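Local coordinates for periplasmic protein (Legionella pneumophila subsp. pneumophila, PDB 4FGO) that binds calcium and is probably a periplasmic cysteine proteinase of the bacterial transglutaminase-like family, at residues A[57-62]-A[84-89]; A[70-75]-A[89-94]; A[108-113]-A[121-126]; A[112-117]-A[151-156]. One frame throughout, in Å; residues are numbered along the deposited sequence.

Overall arrangement
Interactions 1 and 2 both hold helix 86-99, whose start carries calcium ligands, and they meet through K73, which forms salt bridges with E60 and D88. Both are buried, yet their chemistry differs: a short parallel bridge with polar caps and metal bonds in interaction 1, apolar packing of two isoleucines on tryptophan and proline in interaction 2. Interactions 3 and 4 share strand 107-114, which pairs with 119-126 on one side and 153-160 on the other. The first is a buried hairpin pairing whose I109, M122 and L124 pack on helix 86-99; the second is a surface pairing, with mostly exposed residues and a water-bridged polar end. Interaction 1 touches interaction 3 where C86 meets H121.

Interaction 1: A[57-62]-A[84-89]; sequences FNYETD and GDCEDF. With CA (calcium ion), chain B.
G84 O is the acceptor on which the two segments close: E60 N donates to it at 2.6 Å from well above the carbonyl plane, and the CA-H of Y59 makes a second, softer approach. G84 N donates to N58 O over 3.0 Å, nearly along the C=O axis. These bonds flank the parallel Y59-G84 bridge, which joins strand 58-59 to the turn leading into helix 86-99. On one side the Y59 ring crosses the F89 ring obliquely, the planes at 59°, with Y59 CD2 lying over an F89 face; F89 presents its edge to N58 O. Y59 OH lies 3.4 Å from C86 CB. On the other side the extended E60 chain runs beside G84 CA, and its carboxylate forms a salt bridge with K73.

The helix start is a capping box. D85 turns CG between its own N and carbonyl carbon (chi1 63°), so that OD1 takes weak bonds from E87 N and D88 N, while D85 N donates to D88 OD2 at 2.7 Å. D85 OD2 lies 2.8 Å from the calcium, and D88 binds it through both carboxylate oxygens, OD1 at 2.7 Å and OD2 at 2.8 Å; OD2 thus serves cap and metal. D69 and Y71 O also bind the ion, and E87, likewise a calcium-site residue, brings OE1 to a longer 3.2 Å. C86 touches H121, consistent with the Cys-His-Asp triad of transglutaminase-like proteinases. Calcium and K73 would offset the gathered carboxylates of E60, D85 and D88, so metal binding probably steadies the turn that carries C86.

Interaction 2: A[70-75]-A[89-94]; sequences DYWKSP and FAIIKY. With CA (calcium ion), chain B.
I91 reaches the 70-75 loop with both of its branches. CG1 stands beside the backbone N (chi1 -79°) and the chain then runs on extended (chi2 163°), bringing CD1 to within 3.4 Å of W72 CB and 3.6 Å of W72 CG. The isoleucine and tryptophan side chains cross at about a right angle, the methyl meeting the root of the indole. The other branch, I91 CG2, lies 3.5 Å from K73 O and fills the next position along the loop.

This loop delivers a calcium ligand and then starts a helix: Y71 O is bound to the metal at 2.7 Å, K73 N donates to D88 OD1 of the same site, and S74 is the N-cap of helix 75-81, its OG accepting from E77 N. The K73 side chain turns away from the isoleucines, its NZ reaching D88 OD2 in a salt bridge.

I92, the next residue of the helix, meets the end of the loop. Its CG1 points opposite the backbone N (chi1 -172°), which swings CD1 against the proline ring, 3.7 Å from P75 CB, and 3.6 Å from P75 O. Beyond the loop, W72 packs on L188 and P75 on M192, both of helix 183-192.

Interaction 3: A[108-113]-A[121-126]; sequences RITYAA and HMVLSF
R108 and S125, T110 and V123, and A112 and H121 are the hydrogen-bonded pairs of this antiparallel hairpin, each joined by a reciprocal pair of backbone bonds. I109-L124 and Y111-M122 are the non-hydrogen-bonded pairs between them. The bond from T110 N to V123 O is 2.8 Å long, and that from A112 N to H121 O is 2.9 Å. M122 CA adds a CA-H contact to T110 O, which V123 N already uses.

Among side-chain polar contacts, one stands out. T110 OG1 and S125 OG, each beside its own backbone N, meet on the same face of the sheet as V123 at 2.6 Å, and either hydroxyl may be the donor. T110 OG1 has a further partner in S158 of strand 153-160, which continues the link across the sheet. T110 and V123 lie side by side, with T110 CB 3.7 Å from V123 CG2.

The apolar contacts lie largely on the face bearing I109, Y111, M122 and L124. Selenomethionine M122 bends at its second and third torsions (103° and 102°), curling SE past T110 O and bringing CE within 3.3 Å of I109 CG2, tighter than usual packing. Y111 CB lies 3.9 Å from M122 SE. On this face the L124 methyl CD1 also lies against a polar atom, R108 O, at 3.3 Å.

At the end of the pairing, H121 NE2 bonds to D138 OD1, which would hold the imidazole in place. The apolar face carrying I109, M122 and L124 packs on helix 86-99, so the ladder probably sets H121 relative to C86.

Interaction 4: A[112-117]-A[151-156]; sequences AASLTL and PDLKPV
A112 CB and L153 CB come within 4.3 Å on one face of an antiparallel ladder, where the end of strand 107-114 pairs with the start of strand 153-160 in the six-stranded sheet. The same methyl of A112 also sits over the backbone of P155. S114 and L153 form a non-hydrogen-bonded pair on that face. L153 sets CG beside its backbone N (chi1 -65°), and the chain carries CD2 back across to S114 CB at 4.0 Å; the leucine further touches V123 and D138.

The opposite face holds A113 and K154, whose side chains diverge: A113 CB stays near K154 O, whereas the lysine bends away toward K168, a like charge close by. Between these two residues the backbone closes a reciprocal pair, A113 N to K154 O at 2.8 Å and K154 N to A113 O at 2.9 Å. A third bond, L115 N to D152 O, extends the pairing past the strand end. There L115 leans over the loop, its CD1 facing P151 O.

T116 and D152 meet slantwise, T116 CG2 being 3.8 Å from D152 CB. Their polar ends are joined through a water that donates to D152 OD2 and lies 2.8 Å from T116 OG1. The same water lies close to S114 OG, at a distance too short to be taken at face value. D152 OD2 has a stronger partner in R150, with which it forms a salt bridge. S114 OG, opposite its own backbone N (chi1 177°), also closes an ST motif: L117 N donates to it over 3.3 Å.

Interaction 1: A[57-62]-A[84-89]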
loop_
_atom_site.group_PDB
_atom_site.type_symbol
_atom_site.label_atom_id
_atom_site.label_comp_id
_atom_site.label_asym_id
_atom_site.label_seq_id
_atom_site.Cartn_x
_atom_site.Cartn_y
_atom_site.Cartn_z
ATOM N N PHE A 57 4.636 4.303 10.768
ATOM C CA PHE A 57 5.664 3.256 10.793
ATOM C C PHE A 57 7.026 3.746 10.306
ATOM O O PHE A 57 7.155 4.845 9.767
ATOM C CB PHE A 57 5.218 2.025 9.996
ATOM C CG PHE A 57 4.280 1.120 10.754
ATOM C CD1 PHE A 57 4.555 -0.237 10.886
ATOM C CD2 PHE A 57 3.122 1.631 11.347
ATOM C CE1 PHE A 57 3.691 -1.070 11.582
ATOM C CE2 PHE A 57 2.264 0.807 12.044
ATOM C CZ PHE A 57 2.545 -0.546 12.160
ATOM N N ASN A 58 8.035 2.900 10.487
ATOM C CA ASN A 58 9.406 3.256 10.190
ATOM C C ASN A 58 9.728 3.222 8.695
ATOM O O ASN A 58 9.497 2.208 8.035
ATOM C CB ASN A 58 10.324 2.305 10.936
ATOM C CG ASN A 58 11.362 3.031 11.728
ATOM O OD1 ASN A 58 11.895 4.042 11.270
ATOM N ND2 ASN A 58 11.651 2.543 12.931
ATOM N N TYR A 59 10.262 4.328 8.173
ATOM C CA TYR A 59 10.622 4.427 6.762
ATOM C C TYR A 59 12.044 3.933 6.519
ATOM O O TYR A 59 13.008 4.635 6.830
ATOM C CB TYR A 59 10.493 5.875 6.283
ATOM C CG TYR A 59 10.526 6.018 4.776
ATOM C CD1 TYR A 59 11.701 6.342 4.103
ATOM C CD2 TYR A 59 9.375 5.817 4.024
ATOM C CE1 TYR A 59 11.723 6.466 2.707
ATOM C CE2 TYR A 59 9.383 5.940 2.641
ATOM C CZ TYR A 59 10.550 6.262 1.986
ATOM O OH TYR A 59 10.517 6.375 0.611
ATOM N N GLU A 60 12.182 2.731 5.963
ATOM C CA GLU A 60 13.511 2.152 5.762
ATOM C C GLU A 60 14.069 2.533 4.398
ATOM O O GLU A 60 13.418 2.348 3.378
ATOM C CB GLU A 60 13.477 0.630 5.907
ATOM C CG GLU A 60 13.019 0.136 7.276
ATOM C CD GLU A 60 12.721 -1.359 7.285
ATOM O OE1 GLU A 60 12.770 -1.993 6.202
ATOM O OE2 GLU A 60 12.423 -1.896 8.373
ATOM N N THR A 61 15.268 3.092 4.389
ATOM C CA THR A 61 15.928 3.443 3.142
ATOM C C THR A 61 16.993 2.394 2.863
ATOM O O THR A 61 17.709 1.956 3.771
ATOM C CB THR A 61 16.578 4.836 3.209
ATOM O OG1 THR A 61 15.569 5.822 3.462
ATOM C CG2 THR A 61 17.265 5.165 1.902
ATOM N N ASP A 62 17.082 1.969 1.612
ATOM C CA ASP A 62 18.043 0.941 1.258
ATOM C C ASP A 62 19.453 1.521 1.246
ATOM O O ASP A 62 19.744 2.424 0.463
ATOM C CB ASP A 62 17.710 0.326 -0.097
ATOM C CG ASP A 62 18.671 -0.779 -0.473
ATOM O OD1 ASP A 62 19.642 -0.501 -1.204
ATOM O OD2 ASP A 62 18.468 -1.924 -0.020
ATOM N N GLY A 84 9.291 -0.458 6.610
ATOM C CA GLY A 84 9.815 -0.835 5.297
ATOM C C GLY A 84 10.096 0.355 4.377
ATOM O O GLY A 84 10.175 1.490 4.850
ATOM N N ASP A 85 10.250 0.115 3.073
ATOM C CA ASP A 85 10.492 1.217 2.127
ATOM C C ASP A 85 9.225 1.617 1.359
ATOM O O ASP A 85 8.132 1.092 1.626
ATOM C CB ASP A 85 11.700 0.959 1.202
ATOM C CG ASP A 85 11.509 -0.234 0.294
ATOM O OD1 ASP A 85 10.370 -0.466 -0.176
ATOM O OD2 ASP A 85 12.503 -0.952 0.061
ATOM N N CYS A 86 9.342 2.565 0.433
ATOM C CA CYS A 86 8.129 3.114 -0.178
ATOM C C CYS A 86 7.268 2.053 -0.871
ATOM O O CYS A 86 6.041 2.140 -0.842
ATOM C CB CYS A 86 8.441 4.266 -1.135
ATOM S SG CYS A 86 9.475 3.748 -2.543
ATOM N N GLU A 87 7.892 1.049 -1.494
ATOM C CA GLU A 87 7.100 -0.040 -2.065
ATOM C C GLU A 87 6.385 -0.792 -0.945
ATOM O O GLU A 87 5.207 -1.107 -1.054
ATOM C CB GLU A 87 7.967 -1.024 -2.850
ATOM C CG GLU A 87 9.187 -0.406 -3.467
ATOM C CD GLU A 87 10.142 -1.441 -4.055
ATOM O OE1 GLU A 87 10.789 -2.209 -3.276
ATOM O OE2 GLU A 87 10.261 -1.442 -5.301
ATOM N N ASP A 88 7.105 -1.086 0.128
ATOM C CA ASP A 88 6.523 -1.840 1.226
ATOM C C ASP A 88 5.347 -1.110 1.877
ATOM O O ASP A 88 4.348 -1.735 2.240
ATOM C CB ASP A 88 7.575 -2.120 2.280
ATOM C CG ASP A 88 8.766 -2.818 1.719
ATOM O OD1 ASP A 88 8.572 -3.747 0.884
ATOM O OD2 ASP A 88 9.895 -2.430 2.108
ATOM N N PHE A 89 5.472 0.208 2.008
ATOM C CA PHE A 89 4.385 1.047 2.515
ATOM C C PHE A 89 3.132 0.913 1.649
ATOM O O PHE A 89 2.041 0.690 2.167
ATOM C CB PHE A 89 4.808 2.520 2.579
ATOM C CG PHE A 89 5.494 2.908 3.855
ATOM C CD1 PHE A 89 6.690 2.308 4.241
ATOM C CD2 PHE A 89 4.948 3.895 4.676
ATOM C CE1 PHE A 89 7.314 2.676 5.421
ATOM C CE2 PHE A 89 5.578 4.276 5.847
ATOM C CZ PHE A 89 6.759 3.669 6.228
HETATM CA CA CA B . 11.000 -3.310 -0.288
#

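Interaction 2: A[70-75]-A[89-94]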
loop_
_atom_site.group_PDB
_atom_site.type_symbol
_atom_site.label_atom_id
_atom_site.label_comp_id
_atom_site.label_asym_id
_atom_site.label_seq_id
_atom_site.Cartn_x
_atom_site.Cartn_y
_atom_site.Cartn_z
ATOM N N ASP A 70 14.934 -4.614 -3.677
ATOM C CA ASP A 70 14.245 -5.432 -4.672
ATOM C C ASP A 70 13.225 -6.432 -4.083
ATOM O O ASP A 70 12.818 -7.398 -4.737
ATOM C CB ASP A 70 15.284 -6.119 -5.549
ATOM C CG ASP A 70 16.115 -5.106 -6.348
ATOM O OD1 ASP A 70 17.348 -5.280 -6.466
ATOM O OD2 ASP A 70 15.520 -4.115 -6.842
ATOM N N TYR A 71 12.808 -6.186 -2.846
ATOM C CA TYR A 71 12.043 -7.179 -2.097
ATOM C C TYR A 71 10.736 -6.662 -1.511
ATOM O O TYR A 71 10.737 -5.995 -0.508
ATOM C CB TYR A 71 12.902 -7.694 -0.955
ATOM C CG TYR A 71 12.214 -8.665 -0.021
ATOM C CD1 TYR A 71 11.778 -8.261 1.243
ATOM C CD2 TYR A 71 12.037 -9.995 -0.380
ATOM C CE1 TYR A 71 11.174 -9.155 2.110
ATOM C CE2 TYR A 71 11.435 -10.896 0.480
ATOM C CZ TYR A 71 11.007 -10.474 1.724
ATOM O OH TYR A 71 10.410 -11.376 2.576
ATOM N N TRP A 72 9.605 -7.014 -2.097
ATOM C CA TRP A 72 8.321 -6.561 -1.554
ATOM C C TRP A 72 8.005 -7.207 -0.182
ATOM O O TRP A 72 7.725 -8.404 -0.111
ATOM C CB TRP A 72 7.231 -6.876 -2.577
ATOM C CG TRP A 72 7.344 -6.060 -3.833
ATOM C CD1 TRP A 72 8.151 -4.967 -4.033
ATOM C CD2 TRP A 72 6.624 -6.255 -5.062
ATOM N NE1 TRP A 72 7.984 -4.481 -5.309
ATOM C CE2 TRP A 72 7.058 -5.250 -5.962
ATOM C CE3 TRP A 72 5.666 -7.183 -5.493
ATOM C CZ2 TRP A 72 6.561 -5.145 -7.266
ATOM C CZ3 TRP A 72 5.170 -7.075 -6.791
ATOM C CH2 TRP A 72 5.623 -6.065 -7.662
ATOM N N LYS A 73 8.082 -6.437 0.906
ATOM C CA LYS A 73 7.727 -6.977 2.227
ATOM C C LYS A 73 6.249 -7.363 2.285
ATOM O O LYS A 73 5.388 -6.585 1.868
ATOM C CB LYS A 73 7.985 -5.960 3.341
ATOM C CG LYS A 73 9.352 -6.000 3.973
ATOM C CD LYS A 73 9.297 -5.336 5.334
ATOM C CE LYS A 73 10.579 -4.599 5.658
ATOM N NZ LYS A 73 11.045 -3.817 4.485
ATOM N N SER A 74 5.947 -8.548 2.816
ATOM C CA SER A 74 4.552 -8.897 3.096
ATOM C C SER A 74 4.083 -8.023 4.249
ATOM O O SER A 74 4.912 -7.526 5.016
ATOM C CB SER A 74 4.399 -10.388 3.441
ATOM O OG SER A 74 4.850 -10.692 4.753
ATOM N N PRO A 75 2.756 -7.820 4.373
ATOM C CA PRO A 75 2.256 -7.001 5.476
ATOM C C PRO A 75 2.698 -7.551 6.821
ATOM O O PRO A 75 3.158 -6.776 7.660
ATOM C CB PRO A 75 0.735 -7.104 5.320
ATOM C CG PRO A 75 0.538 -7.282 3.860
ATOM C CD PRO A 75 1.679 -8.179 3.432
ATOM N N PHE A 89 5.472 0.208 2.008
ATOM C CA PHE A 89 4.385 1.047 2.515
ATOM C C PHE A 89 3.132 0.913 1.649
ATOM O O PHE A 89 2.041 0.690 2.167
ATOM C CB PHE A 89 4.808 2.520 2.579
ATOM C CG PHE A 89 5.494 2.908 3.855
ATOM C CD1 PHE A 89 6.690 2.308 4.241
ATOM C CD2 PHE A 89 4.948 3.895 4.676
ATOM C CE1 PHE A 89 7.314 2.676 5.421
ATOM C CE2 PHE A 89 5.578 4.276 5.847
ATOM C CZ PHE A 89 6.759 3.669 6.228
ATOM N N ALA A 90 3.297 1.048 0.332
ATOM C CA ALA A 90 2.166 0.950 -0.587
ATOM C C ALA A 90 1.499 -0.423 -0.489
ATOM O O ALA A 90 0.273 -0.535 -0.615
ATOM C CB ALA A 90 2.604 1.226 -2.024
ATOM N N ILE A 91 2.310 -1.456 -0.268
ATOM C CA ILE A 91 1.810 -2.821 -0.188
ATOM C C ILE A 91 0.878 -3.073 1.018
ATOM O O ILE A 91 -0.224 -3.586 0.847
ATOM C CB ILE A 91 2.966 -3.852 -0.236
ATOM C CG1 ILE A 91 3.437 -4.025 -1.679
ATOM C CG2 ILE A 91 2.516 -5.200 0.320
ATOM C CD1 ILE A 91 4.783 -4.667 -1.797
ATOM N N ILE A 92 1.307 -2.720 2.222
ATOM C CA ILE A 92 0.469 -2.999 3.392
ATOM C C ILE A 92 -0.782 -2.109 3.397
ATOM O O ILE A 92 -1.862 -2.542 3.802
ATOM C CB ILE A 92 1.240 -2.897 4.724
ATOM C CG1 ILE A 92 0.358 -3.388 5.883
ATOM C CG2 ILE A 92 1.767 -1.476 4.955
ATOM C CD1 ILE A 92 1.108 -3.849 7.096
ATOM N N LYS A 93 -0.646 -0.878 2.915
ATOM C CA LYS A 93 -1.811 -0.007 2.789
ATOM C C LYS A 93 -2.813 -0.656 1.848
ATOM O O LYS A 93 -4.009 -0.673 2.135
ATOM C CB LYS A 93 -1.434 1.385 2.276
ATOM C CG LYS A 93 -0.516 2.159 3.193
ATOM C CD LYS A 93 -0.247 3.546 2.653
ATOM C CE LYS A 93 0.752 4.281 3.520
ATOM N NZ LYS A 93 1.073 5.638 2.997
ATOM N N TYR A 94 -2.309 -1.217 0.748
ATOM C CA TYR A 94 -3.154 -1.902 -0.227
ATOM C C TYR A 94 -3.961 -3.002 0.443
ATOM O O TYR A 94 -5.189 -3.019 0.361
ATOM C CB TYR A 94 -2.322 -2.483 -1.388
ATOM C CG TYR A 94 -3.102 -3.388 -2.334
ATOM C CD1 TYR A 94 -3.741 -2.868 -3.451
ATOM C CD2 TYR A 94 -3.205 -4.769 -2.102
ATOM C CE1 TYR A 94 -4.462 -3.689 -4.312
ATOM C CE2 TYR A 94 -3.935 -5.595 -2.957
ATOM C CZ TYR A 94 -4.556 -5.048 -4.064
ATOM O OH TYR A 94 -5.270 -5.848 -4.938
HETATM CA CA CA B . 11.000 -3.310 -0.288
#

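Interaction 3: A[108-113]-A[121-126]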
loop_
_atom_site.group_PDB
_atom_site.type_symbol
_atom_site.label_atom_id
_atom_site.label_comp_id
_atom_site.label_asym_id
_atom_site.label_seq_id
_atom_site.Cartn_x
_atom_site.Cartn_y
_atom_site.Cartn_z
ATOM N N ARG A 108 -4.399 0.382 -6.928
ATOM C CA ARG A 108 -3.221 -0.015 -7.717
ATOM C C ARG A 108 -1.929 0.485 -7.091
ATOM O O ARG A 108 -1.866 1.601 -6.600
ATOM C CB ARG A 108 -3.296 0.538 -9.143
ATOM C CG ARG A 108 -4.405 -0.055 -9.954
ATOM C CD ARG A 108 -4.467 0.460 -11.372
ATOM N NE ARG A 108 -5.762 0.058 -11.917
ATOM C CZ ARG A 108 -6.327 0.565 -13.007
ATOM N NH1 ARG A 108 -5.713 1.513 -13.711
ATOM N NH2 ARG A 108 -7.522 0.116 -13.384
ATOM N N ILE A 109 -0.896 -0.343 -7.125
ATOM C CA ILE A 109 0.410 0.081 -6.671
ATOM C C ILE A 109 1.084 0.758 -7.867
ATOM O O ILE A 109 1.108 0.197 -8.946
ATOM C CB ILE A 109 1.215 -1.132 -6.203
ATOM C CG1 ILE A 109 0.405 -1.908 -5.145
ATOM C CG2 ILE A 109 2.567 -0.700 -5.690
ATOM C CD1 ILE A 109 1.011 -1.934 -3.791
ATOM N N THR A 110 1.594 1.969 -7.672
ATOM C CA THR A 110 2.051 2.796 -8.784
ATOM C C THR A 110 3.541 3.097 -8.675
ATOM O O THR A 110 4.027 3.544 -7.644
ATOM C CB THR A 110 1.285 4.153 -8.846
ATOM O OG1 THR A 110 -0.103 3.916 -9.127
ATOM C CG2 THR A 110 1.862 5.050 -9.935
ATOM N N TYR A 111 4.251 2.849 -9.764
ATOM C CA TYR A 111 5.660 3.187 -9.878
ATOM C C TYR A 111 5.754 4.530 -10.605
ATOM O O TYR A 111 5.363 4.644 -11.767
ATOM C CB TYR A 111 6.369 2.072 -10.658
ATOM C CG TYR A 111 7.852 2.307 -10.929
ATOM C CD1 TYR A 111 8.827 1.487 -10.371
ATOM C CD2 TYR A 111 8.269 3.337 -11.764
ATOM C CE1 TYR A 111 10.182 1.706 -10.629
ATOM C CE2 TYR A 111 9.605 3.576 -12.010
ATOM C CZ TYR A 111 10.563 2.754 -11.456
ATOM O OH TYR A 111 11.900 3.002 -11.744
ATOM N N ALA A 112 6.282 5.544 -9.938
ATOM C CA ALA A 112 6.310 6.878 -10.538
ATOM C C ALA A 112 7.703 7.496 -10.559
ATOM O O ALA A 112 8.538 7.195 -9.708
ATOM C CB ALA A 112 5.330 7.803 -9.806
ATOM N N ALA A 113 7.954 8.362 -11.538
ATOM C CA ALA A 113 9.152 9.188 -11.521
ATOM C C ALA A 113 8.897 10.410 -10.640
ATOM O O ALA A 113 7.913 11.143 -10.831
ATOM C CB ALA A 113 9.543 9.607 -12.937
ATOM N N HIS A 121 9.814 6.283 -7.278
ATOM C CA HIS A 121 9.053 6.330 -6.040
ATOM C C HIS A 121 7.716 5.630 -6.201
ATOM O O HIS A 121 6.967 5.897 -7.141
ATOM C CB HIS A 121 8.801 7.777 -5.616
ATOM C CG HIS A 121 8.131 7.925 -4.290
ATOM N ND1 HIS A 121 8.733 7.527 -3.095
ATOM C CD2 HIS A 121 6.934 8.445 -3.932
ATOM C CE1 HIS A 121 7.923 7.792 -2.093
ATOM N NE2 HIS A 121 6.830 8.354 -2.562
HETATM N N MSE A 122 7.406 4.756 -5.257
HETATM C CA MSE A 122 6.165 4.018 -5.310
HETATM C C MSE A 122 5.071 4.563 -4.398
HETATM O O MSE A 122 5.327 4.884 -3.251
HETATM C CB MSE A 122 6.386 2.586 -4.906
HETATM C CG MSE A 122 5.236 1.802 -5.368
HETATM SE SE MSE A 122 5.767 0.810 -6.977
HETATM C CE MSE A 122 5.908 -0.725 -5.802
ATOM N N VAL A 123 3.851 4.608 -4.916
ATOM C CA VAL A 123 2.707 5.066 -4.143
ATOM C C VAL A 123 1.541 4.096 -4.315
ATOM O O VAL A 123 1.606 3.145 -5.118
ATOM C CB VAL A 123 2.264 6.477 -4.576
ATOM C CG1 VAL A 123 3.375 7.472 -4.349
ATOM C CG2 VAL A 123 1.825 6.473 -6.027
ATOM N N LEU A 124 0.491 4.327 -3.532
ATOM C CA LEU A 124 -0.765 3.625 -3.729
ATOM C C LEU A 124 -1.750 4.577 -4.379
ATOM O O LEU A 124 -1.962 5.683 -3.893
ATOM C CB LEU A 124 -1.300 3.108 -2.396
ATOM C CG LEU A 124 -2.613 2.326 -2.475
ATOM C CD1 LEU A 124 -2.457 1.131 -3.403
ATOM C CD2 LEU A 124 -3.073 1.889 -1.089
ATOM N N SER A 125 -2.342 4.153 -5.487
ATOM C CA SER A 125 -3.343 4.965 -6.164
ATOM C C SER A 125 -4.729 4.394 -5.909
ATOM O O SER A 125 -4.951 3.192 -6.090
ATOM C CB SER A 125 -3.084 4.996 -7.679
ATOM O OG SER A 125 -1.788 5.505 -7.954
ATOM N N PHE A 126 -5.657 5.255 -5.491
ATOM C CA PHE A 126 -7.041 4.837 -5.299
ATOM C C PHE A 126 -7.919 5.470 -6.364
ATOM O O PHE A 126 -7.878 6.680 -6.559
ATOM C CB PHE A 126 -7.542 5.252 -3.908
ATOM C CG PHE A 126 -9.041 5.150 -3.750
ATOM C CD1 PHE A 126 -9.661 3.916 -3.664
ATOM C CD2 PHE A 126 -9.820 6.295 -3.696
ATOM C CE1 PHE A 126 -11.052 3.828 -3.507
ATOM C CE2 PHE A 126 -11.214 6.214 -3.541
ATOM C CZ PHE A 126 -11.816 4.973 -3.455
#

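Interaction 4: A[112-117]-A[151-156]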
loop_
_atom_site.group_PDB
_atom_site.type_symbol
_atom_site.label_atom_id
_atom_site.label_comp_id
_atom_site.label_asym_id
_atom_site.label_seq_id
_atom_site.Cartn_x
_atom_site.Cartn_y
_atom_site.Cartn_z
ATOM N N ALA A 112 6.282 5.544 -9.938
ATOM C CA ALA A 112 6.310 6.878 -10.538
ATOM C C ALA A 112 7.703 7.496 -10.559
ATOM O O ALA A 112 8.538 7.195 -9.708
ATOM C CB ALA A 112 5.330 7.803 -9.806
ATOM N N ALA A 113 7.954 8.362 -11.538
ATOM C CA ALA A 113 9.152 9.188 -11.521
ATOM C C ALA A 113 8.897 10.410 -10.640
ATOM O O ALA A 113 7.913 11.143 -10.831
ATOM C CB ALA A 113 9.543 9.607 -12.937
ATOM N N SER A 114 9.768 10.607 -9.654
ATOM C CA SER A 114 9.633 11.711 -8.715
ATOM C C SER A 114 10.564 12.863 -9.077
ATOM O O SER A 114 11.776 12.685 -9.138
ATOM C CB SER A 114 9.943 11.244 -7.295
ATOM O OG SER A 114 9.879 12.341 -6.396
ATOM N N LEU A 115 10.005 14.045 -9.312
ATOM C CA LEU A 115 10.825 15.193 -9.681
ATOM C C LEU A 115 11.574 15.768 -8.478
ATOM O O LEU A 115 12.753 16.129 -8.576
ATOM C CB LEU A 115 9.981 16.259 -10.378
ATOM C CG LEU A 115 9.691 15.949 -11.849
ATOM C CD1 LEU A 115 8.654 16.902 -12.419
ATOM C CD2 LEU A 115 10.981 16.010 -12.662
ATOM N N THR A 116 10.881 15.832 -7.346
ATOM C CA THR A 116 11.456 16.326 -6.099
ATOM C C THR A 116 12.642 15.467 -5.635
ATOM O O THR A 116 13.761 15.959 -5.494
ATOM C CB THR A 116 10.387 16.375 -4.986
ATOM O OG1 THR A 116 9.706 15.117 -4.932
ATOM C CG2 THR A 116 9.363 17.472 -5.266
ATOM N N LEU A 117 12.389 14.177 -5.420
ATOM C CA LEU A 117 13.413 13.251 -4.942
ATOM C C LEU A 117 14.360 12.824 -6.059
ATOM O O LEU A 117 15.355 12.143 -5.803
ATOM C CB LEU A 117 12.764 12.002 -4.345
ATOM C CG LEU A 117 11.633 12.197 -3.341
ATOM C CD1 LEU A 117 10.917 10.878 -3.112
ATOM C CD2 LEU A 117 12.143 12.785 -2.027
ATOM N N PRO A 151 2.054 17.013 -9.261
ATOM C CA PRO A 151 2.832 17.123 -10.498
ATOM C C PRO A 151 4.291 16.716 -10.270
ATOM O O PRO A 151 5.042 16.581 -11.234
ATOM C CB PRO A 151 2.733 18.610 -10.830
ATOM C CG PRO A 151 2.652 19.269 -9.484
ATOM C CD PRO A 151 1.877 18.319 -8.597
ATOM N N ASP A 152 4.676 16.531 -9.006
ATOM C CA ASP A 152 5.994 16.006 -8.660
ATOM C C ASP A 152 6.090 14.512 -8.990
ATOM O O ASP A 152 7.162 13.913 -8.898
ATOM C CB ASP A 152 6.292 16.233 -7.177
ATOM C CG ASP A 152 5.249 15.612 -6.268
ATOM O OD1 ASP A 152 4.038 15.698 -6.579
ATOM O OD2 ASP A 152 5.636 15.035 -5.229
ATOM N N LEU A 153 4.966 13.915 -9.377
ATOM C CA LEU A 153 4.925 12.495 -9.689
ATOM C C LEU A 153 4.422 12.242 -11.102
ATOM O O LEU A 153 3.340 12.706 -11.472
ATOM C CB LEU A 153 4.037 11.755 -8.685
ATOM C CG LEU A 153 4.509 11.730 -7.229
ATOM C CD1 LEU A 153 3.580 10.877 -6.400
ATOM C CD2 LEU A 153 5.949 11.221 -7.131
ATOM N N LYS A 154 5.217 11.511 -11.886
ATOM C CA LYS A 154 4.813 11.086 -13.219
ATOM C C LYS A 154 4.826 9.557 -13.283
ATOM O O LYS A 154 5.900 8.928 -13.377
ATOM C CB LYS A 154 5.715 11.697 -14.299
ATOM C CG LYS A 154 5.052 11.794 -15.677
ATOM C CD LYS A 154 5.844 11.033 -16.752
ATOM C CE LYS A 154 4.955 10.532 -17.902
ATOM N NZ LYS A 154 4.363 11.615 -18.744
ATOM N N PRO A 155 3.630 8.945 -13.220
ATOM C CA PRO A 155 3.496 7.485 -13.198
ATOM C C PRO A 155 4.154 6.859 -14.413
ATOM O O PRO A 155 4.128 7.466 -15.481
ATOM C CB PRO A 155 1.980 7.267 -13.271
ATOM C CG PRO A 155 1.390 8.517 -12.747
ATOM C CD PRO A 155 2.321 9.618 -13.182
ATOM N N VAL A 156 4.745 5.678 -14.236
ATOM C CA VAL A 156 5.297 4.920 -15.336
ATOM C C VAL A 156 4.471 3.669 -15.546
ATOM O O VAL A 156 4.181 3.294 -16.679
ATOM C CB VAL A 156 6.767 4.523 -15.075
ATOM C CG1 VAL A 156 7.300 3.647 -16.221
ATOM C CG2 VAL A 156 7.606 5.781 -14.886
HETATM O O HOH W 1 7.903 13.044 -5.203
#